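Local atomic coordinates of metal-independent carbonic anhydrase (Nostoc sp. PCC 7120 = FACHB-418, PDB entry 7C5W), a protein that catalyses the hydration of carbon dioxide to bicarbonate without needing a metal cofactor, and assembles as a homotetramer built from two dimers. Residues 22-28 with 159-165; 65-71 with 165-170; 129-133 with 156-160. One frame throughout, in Å; residues are numbered along the deposited sequence.

Contact 1: 22-28 with 159-165; sequences RAITESE and KDDHGKL
Lys159 crosses to Glu28 and Ala23, bringing its ammonium between a carboxylate and a backbone carbonyl. With CG anti to the backbone N (chi1 -176°) and the rest of the chain extended, it meets the Glu28 side chain at about a right angle. NZ donates to Ala23 O at 3.0 Å, tilted 24° from the carbonyl plane, and forms a salt bridge with Glu28 OE2, whose modelled length is too short to trust. A second bond holds the carboxylate: Glu28 OE1 accepts from Thr25 N at 2.9 Å on its anti side. Thr25 OG1 in turn takes Glu28 N at 3.2 Å, completing a capping box. Beside this polar group, Ile24 CG1 slides past Lys159 CB, 3.8 Å away, while Ile24 CG2 meets Leu165 CD2 tip to tip at 4.0 Å. Further along, Arg22, bent at chi3, uses NH2 for a salt bridge to Asp161 OD1, again doubtful in length, with guanidinium and carboxylate planes 63° apart; it also makes a cation-pi contact with Phe71 of the third subunit. The turn linking strands 148-159 and 165-173 is thus tied to the capped start of helix 26-50, where Leu165 also touches Ala32.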
# COMPACT_ATOMS: atom_id res chain seq x y z
N ARG A 22 -9.67 2.89 0.97
CA ARG A 22 -8.49 3.77 0.76
C ARG A 22 -7.86 3.54 -0.61
O ARG A 22 -6.92 4.27 -0.96
CB ARG A 22 -7.45 3.48 1.84
CG ARG A 22 -8.00 3.65 3.24
CD ARG A 22 -6.88 4.03 4.17
NE ARG A 22 -7.15 5.30 4.81
CZ ARG A 22 -6.37 6.35 4.74
NH1 ARG A 22 -5.24 6.34 4.06
NH2 ARG A 22 -6.73 7.44 5.39
N ALA A 23 -8.33 2.54 -1.35
CA ALA A 23 -7.82 2.20 -2.69
C ALA A 23 -8.34 3.24 -3.69
O ALA A 23 -9.42 3.77 -3.47
CB ALA A 23 -8.26 0.80 -3.08
N ILE A 24 -7.58 3.49 -4.75
CA ILE A 24 -8.00 4.33 -5.90
C ILE A 24 -8.58 3.42 -6.99
O ILE A 24 -8.00 2.34 -7.24
CB ILE A 24 -6.80 5.16 -6.41
CG1 ILE A 24 -6.28 6.12 -5.34
CG2 ILE A 24 -7.14 5.88 -7.70
CD1 ILE A 24 -4.95 6.77 -5.66
N THR A 25 -9.68 3.84 -7.61
CA THR A 25 -10.28 3.21 -8.82
C THR A 25 -9.80 3.95 -10.07
O THR A 25 -9.39 5.12 -9.94
CB THR A 25 -11.81 3.28 -8.79
OG1 THR A 25 -12.15 4.65 -9.02
CG2 THR A 25 -12.41 2.79 -7.49
N GLU A 26 -9.90 3.29 -11.22
CA GLU A 26 -9.58 3.86 -12.55
C GLU A 26 -10.32 5.18 -12.73
O GLU A 26 -9.69 6.15 -13.19
CB GLU A 26 -9.93 2.85 -13.64
CG GLU A 26 -9.55 3.32 -15.03
CD GLU A 26 -9.65 2.24 -16.09
OE1 GLU A 26 -9.00 2.41 -17.16
OE2 GLU A 26 -10.35 1.23 -15.84
N SER A 27 -11.61 5.22 -12.39
CA SER A 27 -12.51 6.38 -12.66
C SER A 27 -12.06 7.59 -11.82
O SER A 27 -12.10 8.72 -12.34
CB SER A 27 -13.96 6.03 -12.45
OG SER A 27 -14.28 5.98 -11.07
N GLU A 28 -11.67 7.36 -10.56
CA GLU A 28 -11.06 8.39 -9.68
C GLU A 28 -9.80 8.98 -10.32
O GLU A 28 -9.59 10.21 -10.20
CB GLU A 28 -10.71 7.78 -8.32
CG GLU A 28 -11.89 7.64 -7.38
CD GLU A 28 -11.56 6.94 -6.07
OE1 GLU A 28 -10.62 6.11 -6.06
OE2 GLU A 28 -12.22 7.22 -5.06
N LYS A 159 -4.48 9.02 -2.36
CA LYS A 159 -5.83 9.20 -1.76
C LYS A 159 -5.65 9.51 -0.27
O LYS A 159 -5.18 8.61 0.46
CB LYS A 159 -6.67 7.95 -2.00
CG LYS A 159 -8.12 8.02 -1.54
CD LYS A 159 -8.92 6.87 -2.10
CE LYS A 159 -10.41 7.14 -2.17
NZ LYS A 159 -11.07 6.25 -3.15
N ASP A 160 -5.92 10.75 0.14
CA ASP A 160 -5.69 11.24 1.52
C ASP A 160 -6.74 10.63 2.46
O ASP A 160 -7.66 9.94 1.97
CB ASP A 160 -5.68 12.77 1.61
CG ASP A 160 -6.97 13.43 1.17
OD1 ASP A 160 -8.04 12.76 1.19
OD2 ASP A 160 -6.90 14.62 0.79
N ASP A 161 -6.58 10.87 3.77
CA ASP A 161 -7.44 10.35 4.86
C ASP A 161 -8.90 10.74 4.59
O ASP A 161 -9.78 10.10 5.18
CB ASP A 161 -6.95 10.84 6.24
CG ASP A 161 -5.65 10.21 6.75
OD1 ASP A 161 -5.26 9.14 6.25
OD2 ASP A 161 -5.04 10.80 7.68
N HIS A 162 -9.15 11.72 3.71
CA HIS A 162 -10.51 12.23 3.38
C HIS A 162 -10.98 11.72 2.01
O HIS A 162 -12.02 12.21 1.53
CB HIS A 162 -10.53 13.77 3.45
CG HIS A 162 -10.11 14.31 4.77
ND1 HIS A 162 -10.94 14.30 5.88
CD2 HIS A 162 -8.94 14.85 5.19
CE1 HIS A 162 -10.30 14.81 6.91
NE2 HIS A 162 -9.07 15.16 6.52
N GLY A 163 -10.23 10.80 1.39
CA GLY A 163 -10.64 10.10 0.16
C GLY A 163 -10.48 10.94 -1.11
O GLY A 163 -11.06 10.54 -2.14
N LYS A 164 -9.72 12.04 -1.06
CA LYS A 164 -9.47 12.90 -2.25
C LYS A 164 -8.07 12.60 -2.80
O LYS A 164 -7.13 12.39 -2.00
CB LYS A 164 -9.65 14.39 -1.90
N LEU A 165 -7.93 12.56 -4.13
CA LEU A 165 -6.65 12.28 -4.83
C LEU A 165 -5.78 13.54 -4.86
O LEU A 165 -6.25 14.57 -5.37
CB LEU A 165 -6.98 11.80 -6.25
CG LEU A 165 -7.17 10.30 -6.39
CD1 LEU A 165 -8.40 9.84 -5.60
CD2 LEU A 165 -7.29 9.91 -7.85

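Contact 2: 65-71 with 165-170; sequences DAYGYQF and LRIITH
Arg166 and Phe71 meet at the root of the long arginine side chain. Its CB lies at the edge of the Phe71 ring, 4.1 Å from CE2, and CG stays beside the same ring atom. Bends at chi2 and chi3 (-76° and -74°) then fold the chain over the end of helix 52-66, where CD comes within 3.6 Å of Asp65 O. NE donates to Tyr67 O at 3.1 Å, from above the plane of that carbonyl. At the tip, NH2 lies 2.9 Å from Gln70 OE1, the amide standing nearly perpendicular to the guanidinium while its own NE2 bonds to Asp64 O; NH1 forms a salt bridge with Asp160. With an alanine here, Tyr67 O would probably lose its side-chain donor and Asp160 the mate of its charge. The backbones join by a single bridge, in which Ile167 N points almost straight (178°) at Ala66 O, 2.8 Å away. Ile167 also covers one face of the Tyr67 ring: CD1 sits 4.0 Å from the ring centroid, a CH-pi contact, and Ile167 CG2 is 3.6 Å from Tyr67 CE2. Tyr67 OH is hydrogen-bonded to Trp36. The chemistry therefore divides: charge and carbonyls gather at the helix end, where Phe71 flanks the arginine, while the buried Tyr67 and Ile167 make an apolar side that leads to His170, whose side chain is about 6 Å from that of the bicarbonate-binding Thr79.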
# COMPACT_ATOMS: atom_id res chain seq x y z
N ASP A 65 -5.53 22.34 -3.20
CA ASP A 65 -6.56 21.30 -3.46
C ASP A 65 -5.97 20.05 -4.14
O ASP A 65 -6.24 18.96 -3.66
CB ASP A 65 -7.64 21.81 -4.40
CG ASP A 65 -8.94 22.13 -3.70
OD1 ASP A 65 -8.87 22.67 -2.58
OD2 ASP A 65 -9.99 21.83 -4.29
N ALA A 66 -5.27 20.23 -5.27
CA ALA A 66 -4.95 19.16 -6.24
C ALA A 66 -3.57 18.54 -5.94
O ALA A 66 -3.37 17.38 -6.33
CB ALA A 66 -5.03 19.68 -7.65
N TYR A 67 -2.67 19.29 -5.29
CA TYR A 67 -1.30 18.84 -4.94
C TYR A 67 -1.26 18.45 -3.46
O TYR A 67 -2.26 18.62 -2.75
CB TYR A 67 -0.28 19.91 -5.32
CG TYR A 67 -0.03 20.02 -6.80
CD1 TYR A 67 -0.89 20.75 -7.62
CD2 TYR A 67 1.05 19.39 -7.40
CE1 TYR A 67 -0.67 20.84 -8.99
CE2 TYR A 67 1.28 19.48 -8.76
CZ TYR A 67 0.42 20.21 -9.56
OH TYR A 67 0.66 20.31 -10.90
N GLY A 68 -0.12 17.90 -3.01
CA GLY A 68 0.02 17.30 -1.67
C GLY A 68 1.19 17.85 -0.89
O GLY A 68 1.79 17.08 -0.12
N TYR A 69 1.48 19.15 -1.03
CA TYR A 69 2.56 19.86 -0.31
C TYR A 69 2.35 19.76 1.20
O TYR A 69 3.35 19.88 1.93
CB TYR A 69 2.68 21.30 -0.81
CG TYR A 69 3.30 21.38 -2.18
CD1 TYR A 69 4.66 21.15 -2.35
CD2 TYR A 69 2.55 21.66 -3.32
CE1 TYR A 69 5.25 21.21 -3.59
CE2 TYR A 69 3.13 21.73 -4.57
CZ TYR A 69 4.49 21.49 -4.71
OH TYR A 69 5.10 21.52 -5.94
N GLN A 70 1.12 19.51 1.64
CA GLN A 70 0.76 19.31 3.07
C GLN A 70 1.50 18.10 3.65
O GLN A 70 1.74 18.10 4.86
CB GLN A 70 -0.75 19.13 3.25
CG GLN A 70 -1.55 20.38 2.91
CD GLN A 70 -1.97 20.44 1.46
OE1 GLN A 70 -1.43 19.73 0.60
NE2 GLN A 70 -2.93 21.30 1.17
N PHE A 71 1.86 17.09 2.84
CA PHE A 71 2.50 15.84 3.32
C PHE A 71 4.01 16.01 3.46
O PHE A 71 4.65 15.14 4.07
CB PHE A 71 2.24 14.67 2.37
CG PHE A 71 0.78 14.40 2.10
CD1 PHE A 71 -0.12 14.25 3.14
CD2 PHE A 71 0.31 14.27 0.81
CE1 PHE A 71 -1.46 14.01 2.90
CE2 PHE A 71 -1.02 14.02 0.57
CZ PHE A 71 -1.91 13.89 1.61
N LEU A 165 -7.93 12.56 -4.13
CA LEU A 165 -6.65 12.28 -4.83
C LEU A 165 -5.78 13.54 -4.86
O LEU A 165 -6.25 14.57 -5.37
CB LEU A 165 -6.98 11.80 -6.25
CG LEU A 165 -7.17 10.30 -6.39
CD1 LEU A 165 -8.40 9.84 -5.60
CD2 LEU A 165 -7.29 9.91 -7.85
N ARG A 166 -4.56 13.44 -4.34
CA ARG A 166 -3.57 14.54 -4.30
C ARG A 166 -2.34 14.14 -5.11
O ARG A 166 -1.85 12.99 -4.93
CB ARG A 166 -3.18 14.86 -2.86
CG ARG A 166 -4.34 14.77 -1.88
CD ARG A 166 -5.27 15.96 -1.99
NE ARG A 166 -4.64 17.13 -1.39
CZ ARG A 166 -4.67 17.42 -0.09
NH1 ARG A 166 -5.31 16.63 0.75
NH2 ARG A 166 -4.05 18.50 0.36
N ILE A 167 -1.85 15.05 -5.96
CA ILE A 167 -0.59 14.90 -6.73
C ILE A 167 0.60 15.00 -5.76
O ILE A 167 0.77 16.05 -5.11
CB ILE A 167 -0.51 15.96 -7.84
CG1 ILE A 167 -1.63 15.78 -8.87
CG2 ILE A 167 0.86 15.96 -8.49
CD1 ILE A 167 -1.93 17.03 -9.67
N ILE A 168 1.38 13.92 -5.68
CA ILE A 168 2.65 13.84 -4.91
C ILE A 168 3.82 13.71 -5.89
O ILE A 168 4.98 13.88 -5.46
CB ILE A 168 2.60 12.67 -3.92
CG1 ILE A 168 2.37 11.33 -4.63
CG2 ILE A 168 1.54 12.95 -2.86
CD1 ILE A 168 2.60 10.11 -3.76
N THR A 169 3.53 13.41 -7.16
CA THR A 169 4.53 13.29 -8.25
C THR A 169 3.95 13.87 -9.55
O THR A 169 2.83 13.50 -9.91
CB THR A 169 4.99 11.84 -8.47
OG1 THR A 169 5.39 11.25 -7.24
CG2 THR A 169 6.15 11.76 -9.44
N HIS A 170 4.73 14.72 -10.22
CA HIS A 170 4.36 15.44 -11.46
C HIS A 170 5.64 15.71 -12.26
O HIS A 170 6.34 16.67 -11.95
CB HIS A 170 3.62 16.73 -11.11
CG HIS A 170 2.95 17.39 -12.27
ND1 HIS A 170 3.28 17.08 -13.58
CD2 HIS A 170 2.00 18.34 -12.32
CE1 HIS A 170 2.55 17.82 -14.39
NE2 HIS A 170 1.76 18.60 -13.65

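Contact 3: 129-133 with 156-160; sequences TGNTA and QFLKD
Ala133 O receives the shortest sound polar bond across this contact, from Phe157 N at 2.8 Å and nearly straight (171°). The same oxygen is also approached by Gln156 CA, a CA-H...O contact of 3.3 Å. Phe157 O accepts from Ala133 N at 3.0 Å in the carbonyl plane and is also approached by the CA-H of Thr132. These reciprocal N-H bonds make Ala133 and Phe157 an antiparallel hydrogen-bonded pair, and Thr132 with Leu158 the adjoining non-hydrogen-bonded one. A third bond, Lys159 N to Asn131 O at 3.2 Å, comes in nearly along the C=O axis and adds a single backbone link just before strand 132-143 begins. Side chains alternate accordingly. On the face of Thr132 and Leu158, the threonine puts OG1 between its backbone N and carbonyl carbon (chi1 78°), which turns CG2 to Leu158 CD1 at 3.6 Å. That leucine methyl is shared, since Asn131 OD1 reaches it at 3.2 Å from the turn. Gln156 runs out fully extended, with its OE1 3.6 Å from Thr132 OG1, while its NE2 bonds to Thr134 OG1 of the fourth subunit. On the other face the Phe157 ring passes Ala133 O obliquely, with CD2 3.8 Å from that oxygen. The segments thus belong to the hairpin of strands 132-143 and 148-159. Helix 26-50 covers the face of Ala133 and Phe157 through Val29 and Ala32, whereas Leu158 packs on Ile168 of strand 165-173 in the same chain and on Phe127 of the fourth subunit.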
# COMPACT_ATOMS: atom_id res chain seq x y z
N THR A 129 -1.29 1.03 -7.48
CA THR A 129 -0.50 0.31 -6.45
C THR A 129 -1.25 0.31 -5.12
O THR A 129 -0.58 0.19 -4.09
CB THR A 129 0.85 1.01 -6.21
OG1 THR A 129 0.56 2.29 -5.64
CG2 THR A 129 1.65 1.19 -7.47
N GLY A 130 -2.57 0.50 -5.16
CA GLY A 130 -3.45 0.48 -3.97
C GLY A 130 -3.86 1.88 -3.53
O GLY A 130 -4.83 2.43 -4.08
N ASN A 131 -3.13 2.44 -2.57
CA ASN A 131 -3.39 3.78 -2.01
C ASN A 131 -2.99 4.88 -3.01
O ASN A 131 -3.47 6.03 -2.88
CB ASN A 131 -2.65 3.96 -0.69
CG ASN A 131 -3.44 4.82 0.26
OD1 ASN A 131 -3.09 5.98 0.46
ND2 ASN A 131 -4.51 4.26 0.80
N THR A 132 -2.10 4.56 -3.96
CA THR A 132 -1.61 5.51 -4.98
C THR A 132 -1.89 4.95 -6.37
O THR A 132 -2.25 3.76 -6.48
CB THR A 132 -0.13 5.84 -4.81
OG1 THR A 132 0.64 4.76 -5.33
CG2 THR A 132 0.26 6.11 -3.37
N ALA A 133 -1.75 5.80 -7.38
CA ALA A 133 -1.97 5.48 -8.80
C ALA A 133 -1.08 6.41 -9.64
O ALA A 133 -1.09 7.63 -9.41
CB ALA A 133 -3.43 5.64 -9.14
N GLN A 156 1.53 11.03 -10.13
CA GLN A 156 1.20 10.03 -9.08
C GLN A 156 0.18 10.66 -8.12
O GLN A 156 0.46 11.74 -7.62
CB GLN A 156 2.44 9.56 -8.33
CG GLN A 156 2.18 8.37 -7.41
CD GLN A 156 3.42 7.94 -6.65
OE1 GLN A 156 3.40 6.99 -5.88
NE2 GLN A 156 4.51 8.65 -6.86
N PHE A 157 -0.96 10.01 -7.94
CA PHE A 157 -2.04 10.46 -7.03
C PHE A 157 -2.00 9.62 -5.76
O PHE A 157 -1.89 8.38 -5.85
CB PHE A 157 -3.39 10.34 -7.73
CG PHE A 157 -3.50 11.22 -8.96
CD1 PHE A 157 -3.82 12.56 -8.84
CD2 PHE A 157 -3.22 10.70 -10.22
CE1 PHE A 157 -3.90 13.37 -9.97
CE2 PHE A 157 -3.31 11.51 -11.34
CZ PHE A 157 -3.64 12.84 -11.21
N LEU A 158 -2.07 10.29 -4.61
CA LEU A 158 -2.30 9.66 -3.28
C LEU A 158 -3.72 10.02 -2.80
O LEU A 158 -4.10 11.20 -2.88
CB LEU A 158 -1.23 10.14 -2.32
CG LEU A 158 -1.36 9.66 -0.87
CD1 LEU A 158 -1.19 8.17 -0.79
CD2 LEU A 158 -0.33 10.35 0.02
N LYS A 159 -4.48 9.02 -2.36
CA LYS A 159 -5.83 9.20 -1.76
C LYS A 159 -5.65 9.51 -0.27
O LYS A 159 -5.18 8.61 0.46
CB LYS A 159 -6.67 7.95 -2.00
CG LYS A 159 -8.12 8.02 -1.54
CD LYS A 159 -8.92 6.87 -2.10
CE LYS A 159 -10.41 7.14 -2.17
NZ LYS A 159 -11.07 6.25 -3.15
N ASP A 160 -5.92 10.75 0.14
CA ASP A 160 -5.69 11.24 1.52
C ASP A 160 -6.74 10.63 2.46
O ASP A 160 -7.66 9.94 1.97
CB ASP A 160 -5.68 12.77 1.61
CG ASP A 160 -6.97 13.43 1.17
OD1 ASP A 160 -8.04 12.76 1.19
OD2 ASP A 160 -6.90 14.62 0.79

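In the fold
Contacts 1 and 3 lie closest, their centres about 6 Å apart, and share Lys159 and Asp160; contact 2 is centred about 12 Å from contact 1 and 10 Å from contact 3. Along the chain, 22-28, 65-71 and 129-133 come first, and all three meet the continuous run 156-170. Contacts 1 and 2 cross in sequence and share Leu165, while contact 3 falls between the two segments of contact 2. Arg166 N, probably hydrogen-bonded to Leu158 O, ties contact 2 to contact 3, as Ile24 N, probably bonded to Gly130 O, ties contact 1 to it. Two adjacent inner strands, with their turn, thereby receive the start of helix 26-50, the end of helix 52-66 and strand 132-143, alongside other subunits of the tetramer.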